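Local coordinates for protein tyrocidine synthetase 3 (Brevibacillus brevis, PDB 2JGP) that forms peptide bonds during tyrocidine biosynthesis, its condensation domain probably joining aminoacyl and peptidyl units presented by phosphopantetheine-bearing carrier domains, at residues S9-R14 and N84-E89; L234-Q239 and D244-L249; E248-Y253 and H361-P366; K254-W259 and G369-T374. All blocks are in the same frame, centred on the assembly; numbering follows the deposited sequence.

Contact 1 of 4, residues S9-R14 and N84-E89; sequences SVWEAR and NVFSIE
A buried aromatic and cation-pi cluster joins W11 and R14, on the first helix of the carrier domain, to F86 in the loop that runs from helix 70-79 toward the condensation domain. W11 brings the far rim of its six-membered ring, CZ2 and CH2, against the face of F86: CZ2 lies 3.6 Å from F86 CD1, and the two ring planes stand at 90°, an edge-to-face pair. R14 reaches the same phenyl ring with its guanidinium. R14 CZ is 4.4 Å from the centroid of the F86 ring and somewhat off-centre, and the two planes are inclined by 45°, so the cation leans over the ring rather than lying flat on it. The arginine chain, extended from CG to NE, also lays NH1 over one face of the W11 indole, while V10 CG2 covers one face of the guanidinium.

Carrier domains are small helical bundles, and here the helix starts cleanly: S9 is its N-cap, with S9 OG accepting from E12 N at 3.2 Å. On the loop side, N84 begins a type I turn ending at S87, and its side chain makes an Asx turn, N84 OD1 accepting from F86 N at 2.8 Å. That turn presents the phenyl ring to the helix. A long flexible cation suits position 14, because R14 NE donates to the carbonyl of G403 and R14 NH2 forms a salt bridge with D406. F86 additionally touches A268 and Q272 of helix 267-279, and its ring meets that of F263.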
# COMPACT_ATOMS: atom_id res chain seq x y z
N SER A 9 -4.32 12.68 -6.79
CA SER A 9 -4.11 12.74 -5.36
C SER A 9 -5.44 12.57 -4.68
O SER A 9 -6.49 12.69 -5.31
CB SER A 9 -3.52 14.09 -4.95
OG SER A 9 -4.46 15.13 -5.14
N VAL A 10 -5.40 12.34 -3.37
CA VAL A 10 -6.63 12.18 -2.60
C VAL A 10 -7.53 13.42 -2.67
O VAL A 10 -8.73 13.28 -2.85
CB VAL A 10 -6.33 11.76 -1.12
CG1 VAL A 10 -5.55 12.86 -0.39
CG2 VAL A 10 -7.61 11.43 -0.38
N TRP A 11 -6.96 14.62 -2.57
CA TRP A 11 -7.79 15.83 -2.60
C TRP A 11 -8.32 16.13 -4.00
O TRP A 11 -9.41 16.65 -4.13
CB TRP A 11 -7.07 17.04 -1.98
CG TRP A 11 -7.03 16.93 -0.49
CD1 TRP A 11 -5.92 16.75 0.29
CD2 TRP A 11 -8.15 16.95 0.40
NE1 TRP A 11 -6.28 16.67 1.61
CE2 TRP A 11 -7.65 16.78 1.71
CE3 TRP A 11 -9.53 17.08 0.22
CZ2 TRP A 11 -8.47 16.76 2.83
CZ3 TRP A 11 -10.35 17.06 1.33
CH2 TRP A 11 -9.82 16.91 2.62
N GLU A 12 -7.57 15.79 -5.04
CA GLU A 12 -8.09 15.92 -6.41
C GLU A 12 -9.28 14.99 -6.62
O GLU A 12 -10.30 15.39 -7.21
CB GLU A 12 -7.00 15.66 -7.45
CG GLU A 12 -6.04 16.83 -7.60
CD GLU A 12 -5.04 16.64 -8.72
OE1 GLU A 12 -4.19 17.55 -8.90
OE2 GLU A 12 -5.11 15.61 -9.43
N ALA A 13 -9.18 13.76 -6.10
CA ALA A 13 -10.28 12.79 -6.17
C ALA A 13 -11.51 13.27 -5.40
O ALA A 13 -12.61 13.26 -5.92
CB ALA A 13 -9.82 11.43 -5.65
N ARG A 14 -11.31 13.70 -4.15
CA ARG A 14 -12.41 14.16 -3.31
C ARG A 14 -13.13 15.35 -3.92
O ARG A 14 -14.36 15.37 -4.00
CB ARG A 14 -11.90 14.52 -1.91
CG ARG A 14 -11.49 13.32 -1.09
CD ARG A 14 -10.79 13.71 0.19
NE ARG A 14 -10.59 12.53 1.03
CZ ARG A 14 -9.67 12.43 1.99
NH1 ARG A 14 -8.86 13.45 2.28
NH2 ARG A 14 -9.56 11.31 2.68
N ASN A 84 -8.82 22.47 8.43
CA ASN A 84 -8.58 21.21 7.74
C ASN A 84 -8.27 20.14 8.79
O ASN A 84 -7.17 20.09 9.33
CB ASN A 84 -7.41 21.36 6.75
CG ASN A 84 -7.09 20.06 6.02
OD1 ASN A 84 -7.65 18.99 6.31
ND2 ASN A 84 -6.17 20.14 5.06
N VAL A 85 -9.25 19.29 9.08
CA VAL A 85 -9.08 18.27 10.11
C VAL A 85 -8.15 17.14 9.68
O VAL A 85 -7.82 16.28 10.50
CB VAL A 85 -10.44 17.66 10.57
CG1 VAL A 85 -11.34 18.75 11.16
CG2 VAL A 85 -11.11 16.94 9.42
N PHE A 86 -7.74 17.12 8.40
CA PHE A 86 -6.80 16.12 7.87
C PHE A 86 -5.33 16.55 7.98
O PHE A 86 -4.44 15.78 7.64
CB PHE A 86 -7.11 15.83 6.40
CG PHE A 86 -8.35 15.04 6.19
CD1 PHE A 86 -9.59 15.67 6.10
CD2 PHE A 86 -8.30 13.66 6.08
CE1 PHE A 86 -10.73 14.94 5.90
CE2 PHE A 86 -9.46 12.92 5.89
CZ PHE A 86 -10.67 13.56 5.80
N SER A 87 -5.09 17.77 8.43
CA SER A 87 -3.74 18.32 8.49
C SER A 87 -2.92 17.67 9.60
O SER A 87 -3.38 17.56 10.74
CB SER A 87 -3.81 19.83 8.73
OG SER A 87 -2.53 20.37 8.98
N ILE A 88 -1.71 17.24 9.26
CA ILE A 88 -0.79 16.64 10.21
C ILE A 88 0.36 17.60 10.49
O ILE A 88 1.16 17.90 9.60
CB ILE A 88 -0.22 15.30 9.69
CG1 ILE A 88 -1.36 14.32 9.39
CG2 ILE A 88 0.73 14.69 10.69
CD1 ILE A 88 -0.90 13.07 8.68
N GLU A 89 0.43 18.10 11.73
CA GLU A 89 1.45 19.06 12.14
C GLU A 89 2.29 18.50 13.30
O GLU A 89 1.85 17.56 13.97
CB GLU A 89 0.77 20.36 12.59
CG GLU A 89 -0.18 20.96 11.56
CD GLU A 89 0.55 21.56 10.37
OE1 GLU A 89 0.62 20.90 9.31
OE2 GLU A 89 1.06 22.70 10.50

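Contact 2 of 4, residues L234-Q239 and D244-L249; sequences LAEWVQ and DVLPEL
D244 receives the chain soon after it leaves helix 227-241, and its backbone N donates to Q239 O at 3.0 Å, with an N-H...O angle of 161°. This bond spans five residues, one more than an alpha-helical bond, and folds the outgoing chain back against the last turns of the helix. The aspartate CB faces the same carbonyl, and the two side chains cross nearly at right angles, D244 OD2 3.9 Å from Q239 CB.

V245 turns its side chain away, and L246 then swings back in to make the main apolar contact, its branched end straddling one flank of the helix. L246 CD1 settles on the aliphatic stem of E236, 3.8 Å from its CB, while L246 CD2 lies 3.9 Å from Q239 CB. A leucine suits the place because each of its methyls covers a different residue, one helical turn apart. Helix 227-241 belongs to the chloramphenicol acetyltransferase-like fold of condensation domains. E236 carries its carboxylate beyond the leucine to R146 and H147, at the end of helix 133-146, with OE1 meeting both. P247 O accepts from R146 NH1, and L249 rests on R146 and H147.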
# COMPACT_ATOMS: atom_id res chain seq x y z
N LEU A 234 17.29 1.66 2.92
CA LEU A 234 18.35 1.21 2.02
C LEU A 234 19.02 2.37 1.28
O LEU A 234 20.25 2.46 1.24
CB LEU A 234 17.80 0.20 1.00
CG LEU A 234 18.80 -0.33 -0.05
CD1 LEU A 234 20.07 -0.87 0.60
CD2 LEU A 234 18.15 -1.39 -0.91
N ALA A 235 18.20 3.22 0.68
CA ALA A 235 18.69 4.36 -0.09
C ALA A 235 19.52 5.28 0.79
O ALA A 235 20.60 5.71 0.40
CB ALA A 235 17.53 5.14 -0.72
N GLU A 236 19.01 5.57 1.98
CA GLU A 236 19.67 6.50 2.89
C GLU A 236 20.92 5.91 3.54
O GLU A 236 21.86 6.64 3.84
CB GLU A 236 18.70 7.01 3.95
CG GLU A 236 17.58 7.86 3.35
CD GLU A 236 16.76 8.58 4.39
OE1 GLU A 236 16.94 8.30 5.59
OE2 GLU A 236 15.93 9.42 4.00
N TRP A 237 20.92 4.59 3.75
CA TRP A 237 22.11 3.90 4.25
C TRP A 237 23.26 4.07 3.25
O TRP A 237 24.38 4.41 3.63
CB TRP A 237 21.82 2.42 4.49
CG TRP A 237 23.03 1.69 4.98
CD1 TRP A 237 23.48 1.63 6.27
CD2 TRP A 237 23.97 0.96 4.19
NE1 TRP A 237 24.64 0.89 6.33
CE2 TRP A 237 24.96 0.47 5.07
CE3 TRP A 237 24.08 0.67 2.82
CZ2 TRP A 237 26.04 -0.29 4.62
CZ3 TRP A 237 25.15 -0.10 2.38
CH2 TRP A 237 26.12 -0.57 3.28
N VAL A 238 22.97 3.82 1.97
CA VAL A 238 23.93 3.99 0.88
C VAL A 238 24.48 5.42 0.82
O VAL A 238 25.68 5.63 0.66
CB VAL A 238 23.30 3.62 -0.49
CG1 VAL A 238 24.17 4.08 -1.65
CG2 VAL A 238 23.05 2.12 -0.57
N GLN A 239 23.58 6.39 0.93
CA GLN A 239 23.96 7.81 0.94
C GLN A 239 24.83 8.16 2.16
O GLN A 239 25.87 8.80 2.02
CB GLN A 239 22.72 8.70 0.90
CG GLN A 239 22.03 8.76 -0.45
CD GLN A 239 20.69 9.47 -0.40
OE1 GLN A 239 19.71 8.95 0.13
NE2 GLN A 239 20.64 10.68 -0.95
N ASP A 244 26.99 11.50 2.54
CA ASP A 244 26.04 12.51 2.06
C ASP A 244 25.20 13.06 3.21
O ASP A 244 25.02 12.40 4.22
CB ASP A 244 25.12 11.92 0.98
CG ASP A 244 25.85 11.61 -0.32
OD1 ASP A 244 26.97 12.13 -0.52
OD2 ASP A 244 25.30 10.86 -1.14
N VAL A 245 24.71 14.28 3.03
CA VAL A 245 23.83 14.93 3.99
C VAL A 245 22.40 14.78 3.50
O VAL A 245 22.09 15.11 2.36
CB VAL A 245 24.17 16.42 4.15
CG1 VAL A 245 23.33 17.04 5.26
CG2 VAL A 245 25.66 16.60 4.43
N LEU A 246 21.53 14.28 4.37
CA LEU A 246 20.14 14.02 4.00
C LEU A 246 19.24 15.19 4.40
O LEU A 246 19.53 15.89 5.37
CB LEU A 246 19.66 12.73 4.67
CG LEU A 246 20.48 11.47 4.34
CD1 LEU A 246 20.06 10.30 5.22
CD2 LEU A 246 20.35 11.12 2.86
N PRO A 247 18.13 15.39 3.66
CA PRO A 247 17.22 16.51 3.94
C PRO A 247 16.44 16.32 5.23
O PRO A 247 16.13 15.19 5.60
CB PRO A 247 16.28 16.50 2.74
CG PRO A 247 16.29 15.10 2.26
CD PRO A 247 17.67 14.58 2.53
N GLU A 248 16.13 17.42 5.91
CA GLU A 248 15.46 17.35 7.21
C GLU A 248 14.04 16.82 7.09
O GLU A 248 13.36 17.08 6.10
CB GLU A 248 15.45 18.74 7.87
CG GLU A 248 16.84 19.29 8.19
CD GLU A 248 17.59 18.50 9.26
OE1 GLU A 248 16.96 17.66 9.95
OE2 GLU A 248 18.81 18.71 9.40
N LEU A 249 13.60 16.08 8.10
CA LEU A 249 12.24 15.52 8.15
C LEU A 249 11.32 16.44 8.93
O LEU A 249 11.48 16.61 10.14
CB LEU A 249 12.26 14.13 8.79
CG LEU A 249 13.05 13.04 8.05
CD1 LEU A 249 13.50 11.93 9.01
CD2 LEU A 249 12.22 12.46 6.92

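Contact 3 of 4, residues E248-Y253 and H361-P366; sequences ELRIQY and HADLEP
R250 and D363 form a salt bridge at the surface, with R250 NH1 3.1 Å from D363 OD1. The hydrogen bond in it is weak, bent to 125° at the hydrogen, so attraction between charges probably counts for more than direction. The arginine chain is extended from CG to NE (chi1 177°), which carries it past I251, and its last torsion then turns the guanidinium aside to the carboxylate. R250 NH2 serves a second acid, E89, so one guanidinium ties together two acidic side chains from separate loops.

A water also bridges the two backbones: water 1 donates to D363 O at 2.7 Å and accepts from I251 N at 3.2 Å. D363 is itself held from its own side, because its N donates to H361 ND1 at 3.0 Å. Since this nitrogen accepts while H361 NE2 bonds to the carbonyl of E78, the histidine is consistent with a neutral ring protonated on NE2. E78 lies on helix 70-79 of the carrier domain, so the short 3-10 turn 362-364 stands where that domain adjoins the condensation domain.

Beneath the charges the packing is aliphatic. I251 points its CG1 branch at D363 CB, 3.7 Å away, and the acid thus offers its methylene to the isoleucine and its oxygen to the arginine. Farther out L249 CD2 lies against the ring of P366, 3.8 Å from P366 CB. Proline gives a compact hydrocarbon surface there.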
# COMPACT_ATOMS: atom_id res chain seq x y z
N GLU A 248 16.13 17.42 5.91
CA GLU A 248 15.46 17.35 7.21
C GLU A 248 14.04 16.82 7.09
O GLU A 248 13.36 17.08 6.10
CB GLU A 248 15.45 18.74 7.87
CG GLU A 248 16.84 19.29 8.19
CD GLU A 248 17.59 18.50 9.26
OE1 GLU A 248 16.96 17.66 9.95
OE2 GLU A 248 18.81 18.71 9.40
N LEU A 249 13.60 16.08 8.10
CA LEU A 249 12.24 15.52 8.15
C LEU A 249 11.32 16.44 8.93
O LEU A 249 11.48 16.61 10.14
CB LEU A 249 12.26 14.13 8.79
CG LEU A 249 13.05 13.04 8.05
CD1 LEU A 249 13.50 11.93 9.01
CD2 LEU A 249 12.22 12.46 6.92
N ARG A 250 10.35 17.04 8.24
CA ARG A 250 9.41 17.97 8.87
C ARG A 250 8.49 17.27 9.86
O ARG A 250 8.20 17.80 10.93
CB ARG A 250 8.54 18.67 7.82
CG ARG A 250 7.48 19.57 8.44
CD ARG A 250 6.74 20.43 7.44
NE ARG A 250 5.87 21.35 8.17
CZ ARG A 250 4.64 21.07 8.61
NH1 ARG A 250 4.07 19.89 8.36
NH2 ARG A 250 3.96 21.99 9.28
N ILE A 251 8.02 16.09 9.47
CA ILE A 251 6.98 15.37 10.19
C ILE A 251 7.50 13.98 10.55
O ILE A 251 8.21 13.35 9.77
CB ILE A 251 5.70 15.27 9.32
CG1 ILE A 251 5.17 16.67 8.96
CG2 ILE A 251 4.62 14.48 10.01
CD1 ILE A 251 4.71 17.50 10.15
N GLN A 252 7.13 13.52 11.75
CA GLN A 252 7.55 12.19 12.21
C GLN A 252 6.35 11.28 12.43
O GLN A 252 5.20 11.72 12.40
CB GLN A 252 8.42 12.29 13.46
CG GLN A 252 9.92 12.32 13.16
CD GLN A 252 10.47 10.96 12.76
OE1 GLN A 252 9.74 9.95 12.72
NE2 GLN A 252 11.77 10.91 12.46
N TYR A 253 6.61 9.99 12.62
CA TYR A 253 5.52 9.02 12.76
C TYR A 253 4.59 9.37 13.92
O TYR A 253 3.37 9.26 13.78
CB TYR A 253 6.03 7.58 12.92
CG TYR A 253 4.94 6.56 12.70
CD1 TYR A 253 4.59 6.18 11.41
CD2 TYR A 253 4.23 6.01 13.76
CE1 TYR A 253 3.58 5.27 11.18
CE2 TYR A 253 3.22 5.09 13.54
CZ TYR A 253 2.90 4.72 12.25
OH TYR A 253 1.90 3.80 12.02
N HIS A 361 -0.03 12.25 1.76
CA HIS A 361 0.43 13.63 1.78
C HIS A 361 1.94 13.63 1.60
O HIS A 361 2.62 12.72 2.07
CB HIS A 361 0.04 14.31 3.10
CG HIS A 361 0.26 15.79 3.10
ND1 HIS A 361 1.48 16.36 3.40
CD2 HIS A 361 -0.57 16.82 2.81
CE1 HIS A 361 1.38 17.68 3.32
NE2 HIS A 361 0.15 17.98 2.95
N ALA A 362 2.44 14.66 0.92
CA ALA A 362 3.88 14.84 0.71
C ALA A 362 4.69 14.57 1.98
O ALA A 362 5.71 13.88 1.93
CB ALA A 362 4.16 16.25 0.20
N ASP A 363 4.23 15.10 3.11
CA ASP A 363 4.96 15.02 4.38
C ASP A 363 5.10 13.60 4.93
O ASP A 363 5.98 13.34 5.75
CB ASP A 363 4.32 15.93 5.43
CG ASP A 363 4.54 17.41 5.16
OD1 ASP A 363 3.81 18.23 5.75
OD2 ASP A 363 5.44 17.77 4.36
N LEU A 364 4.23 12.69 4.51
CA LEU A 364 4.30 11.30 4.94
C LEU A 364 5.24 10.45 4.09
O LEU A 364 5.64 9.36 4.52
CB LEU A 364 2.90 10.66 4.94
CG LEU A 364 1.83 11.33 5.81
CD1 LEU A 364 0.55 10.51 5.78
CD2 LEU A 364 2.30 11.52 7.26
N GLU A 365 5.59 10.92 2.90
CA GLU A 365 6.36 10.12 1.95
C GLU A 365 7.77 9.70 2.42
O GLU A 365 8.20 8.57 2.13
CB GLU A 365 6.44 10.83 0.58
CG GLU A 365 5.08 10.93 -0.12
CD GLU A 365 5.11 11.78 -1.39
OE1 GLU A 365 4.02 12.15 -1.89
OE2 GLU A 365 6.21 12.09 -1.89
N PRO A 366 8.49 10.57 3.16
CA PRO A 366 9.87 10.23 3.54
C PRO A 366 10.01 9.57 4.91
O PRO A 366 11.13 9.27 5.33
CB PRO A 366 10.55 11.60 3.56
CG PRO A 366 9.46 12.54 4.01
CD PRO A 366 8.13 11.92 3.64
O HOH W 1 8.25 14.08 6.99

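Contact 4 of 4, residues K254-W259 and G369-T374; sequences KDFAVW and GMFVNT
F371, whose ring meets F256, is held by its backbone: F371 N and V372 N both donate to D226 OD2, a carboxylate oxygen thus gripped by two consecutive amides. The two bonds fix the backbone at F371 and V372, which probably helps to place the ring. Its CE2 corner comes over one face of the F256 ring, offset toward the rim, with F371 CE2 3.8 Å from F256 CG. The pair is edge-to-face but strongly tilted: the planes make 55° and the centroids are 5.0 Å apart. F256 leaves helix 253-263 with CG anti to the backbone N (chi1 163°), so that its face is turned to the loop.

F256 and F371 thus join helix 253-263 to the loop that leads into strand 373-379. D226 is the aspartate of the HHxxxDG signature of condensation domains, and M370 packs on H222 of the same motif. Phenylalanine suits both positions, since each ring finds further aromatic company: Y253 meets F371 edge-to-face and also meets F256. G369, with no side chain, lets the backbone pass close beside the F371 ring.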
# COMPACT_ATOMS: atom_id res chain seq x y z
N LYS A 254 5.13 9.81 15.04
CA LYS A 254 4.29 10.13 16.21
C LYS A 254 3.31 11.26 15.91
O LYS A 254 2.22 11.30 16.47
CB LYS A 254 5.14 10.45 17.44
CG LYS A 254 5.94 11.74 17.39
CD LYS A 254 6.82 11.82 18.64
CE LYS A 254 7.44 13.20 18.81
NZ LYS A 254 8.41 13.52 17.74
N ASP A 255 3.70 12.17 15.00
CA ASP A 255 2.81 13.25 14.56
C ASP A 255 1.61 12.66 13.82
O ASP A 255 0.46 13.07 14.05
CB ASP A 255 3.55 14.22 13.63
CG ASP A 255 4.75 14.89 14.30
OD1 ASP A 255 4.66 15.23 15.51
OD2 ASP A 255 5.76 15.12 13.60
N PHE A 256 1.87 11.70 12.94
CA PHE A 256 0.81 10.98 12.24
C PHE A 256 -0.08 10.23 13.23
O PHE A 256 -1.30 10.28 13.12
CB PHE A 256 1.40 10.01 11.20
CG PHE A 256 0.43 8.95 10.73
CD1 PHE A 256 -0.60 9.27 9.85
CD2 PHE A 256 0.55 7.64 11.16
CE1 PHE A 256 -1.49 8.31 9.42
CE2 PHE A 256 -0.33 6.67 10.74
CZ PHE A 256 -1.35 7.00 9.87
N ALA A 257 0.54 9.51 14.18
CA ALA A 257 -0.22 8.73 15.17
C ALA A 257 -1.13 9.59 16.06
O ALA A 257 -2.28 9.24 16.33
CB ALA A 257 0.73 7.89 16.03
N VAL A 258 -0.61 10.73 16.52
CA VAL A 258 -1.41 11.66 17.30
C VAL A 258 -2.56 12.20 16.46
O VAL A 258 -3.70 12.26 16.93
CB VAL A 258 -0.56 12.83 17.85
CG1 VAL A 258 -1.46 13.88 18.50
CG2 VAL A 258 0.45 12.31 18.87
N TRP A 259 -2.28 12.56 15.21
CA TRP A 259 -3.33 13.02 14.30
C TRP A 259 -4.41 11.95 14.12
O TRP A 259 -5.60 12.25 14.20
CB TRP A 259 -2.78 13.42 12.91
CG TRP A 259 -3.89 13.54 11.92
CD1 TRP A 259 -4.72 14.61 11.75
CD2 TRP A 259 -4.36 12.52 11.02
NE1 TRP A 259 -5.66 14.33 10.78
CE2 TRP A 259 -5.46 13.06 10.32
CE3 TRP A 259 -3.95 11.21 10.73
CZ2 TRP A 259 -6.15 12.33 9.35
CZ3 TRP A 259 -4.64 10.49 9.76
CH2 TRP A 259 -5.72 11.05 9.08
N GLY A 369 8.15 4.19 8.97
CA GLY A 369 7.04 3.81 9.85
C GLY A 369 6.05 2.92 9.12
O GLY A 369 6.23 2.60 7.94
N MET A 370 5.01 2.52 9.84
CA MET A 370 4.00 1.61 9.33
C MET A 370 2.82 2.40 8.75
O MET A 370 1.95 2.86 9.50
CB MET A 370 3.53 0.68 10.46
CG MET A 370 2.38 -0.22 10.09
SD MET A 370 2.71 -1.17 8.60
CE MET A 370 1.08 -1.88 8.33
N PHE A 371 2.80 2.56 7.43
CA PHE A 371 1.73 3.31 6.75
C PHE A 371 0.83 2.45 5.86
O PHE A 371 -0.35 2.79 5.66
CB PHE A 371 2.33 4.44 5.90
CG PHE A 371 2.93 5.55 6.72
CD1 PHE A 371 4.30 5.64 6.91
CD2 PHE A 371 2.11 6.52 7.29
CE1 PHE A 371 4.85 6.67 7.67
CE2 PHE A 371 2.65 7.55 8.04
CZ PHE A 371 4.03 7.62 8.23
N VAL A 372 1.36 1.36 5.33
CA VAL A 372 0.63 0.54 4.38
C VAL A 372 -0.76 0.18 4.91
O VAL A 372 -0.91 -0.22 6.06
CB VAL A 372 1.44 -0.71 3.96
CG1 VAL A 372 1.67 -1.64 5.15
CG2 VAL A 372 0.72 -1.44 2.83
N ASN A 373 -1.76 0.39 4.07
CA ASN A 373 -3.17 0.17 4.40
C ASN A 373 -3.71 -0.74 3.31
O ASN A 373 -3.11 -0.83 2.24
CB ASN A 373 -3.92 1.51 4.40
CG ASN A 373 -5.30 1.45 5.07
OD1 ASN A 373 -5.61 0.52 5.82
ND2 ASN A 373 -6.12 2.47 4.81
N THR A 374 -4.81 -1.42 3.57
CA THR A 374 -5.47 -2.22 2.54
C THR A 374 -6.90 -1.72 2.40
O THR A 374 -7.57 -1.42 3.40
CB THR A 374 -5.46 -3.72 2.87
OG1 THR A 374 -4.12 -4.16 3.10
CG2 THR A 374 -6.06 -4.53 1.72

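How the contacts relate
Contact 1 comes first along the chain, contact 2 next; contacts 3 and 4 interleave, each pairing residues around the start of helix 253-263 with part of the connection between strands 350-356 and 373-379. Contacts 2 and 3 share E248 and L249, and their centres are 14 Å apart. Contacts 3 and 4 lie closest, centres about 11 Å apart, and meet where Y253 OH probably bonds to M370 O. Contact 1 touches both, through E89 with R250 and through V85 O with W259 NE1, yet stays about 27 Å from contact 2, centre to centre. Helix 253-263 thus receives the carrier-side loop while packing within the condensation domain, consistent with a defined placement of the two domains.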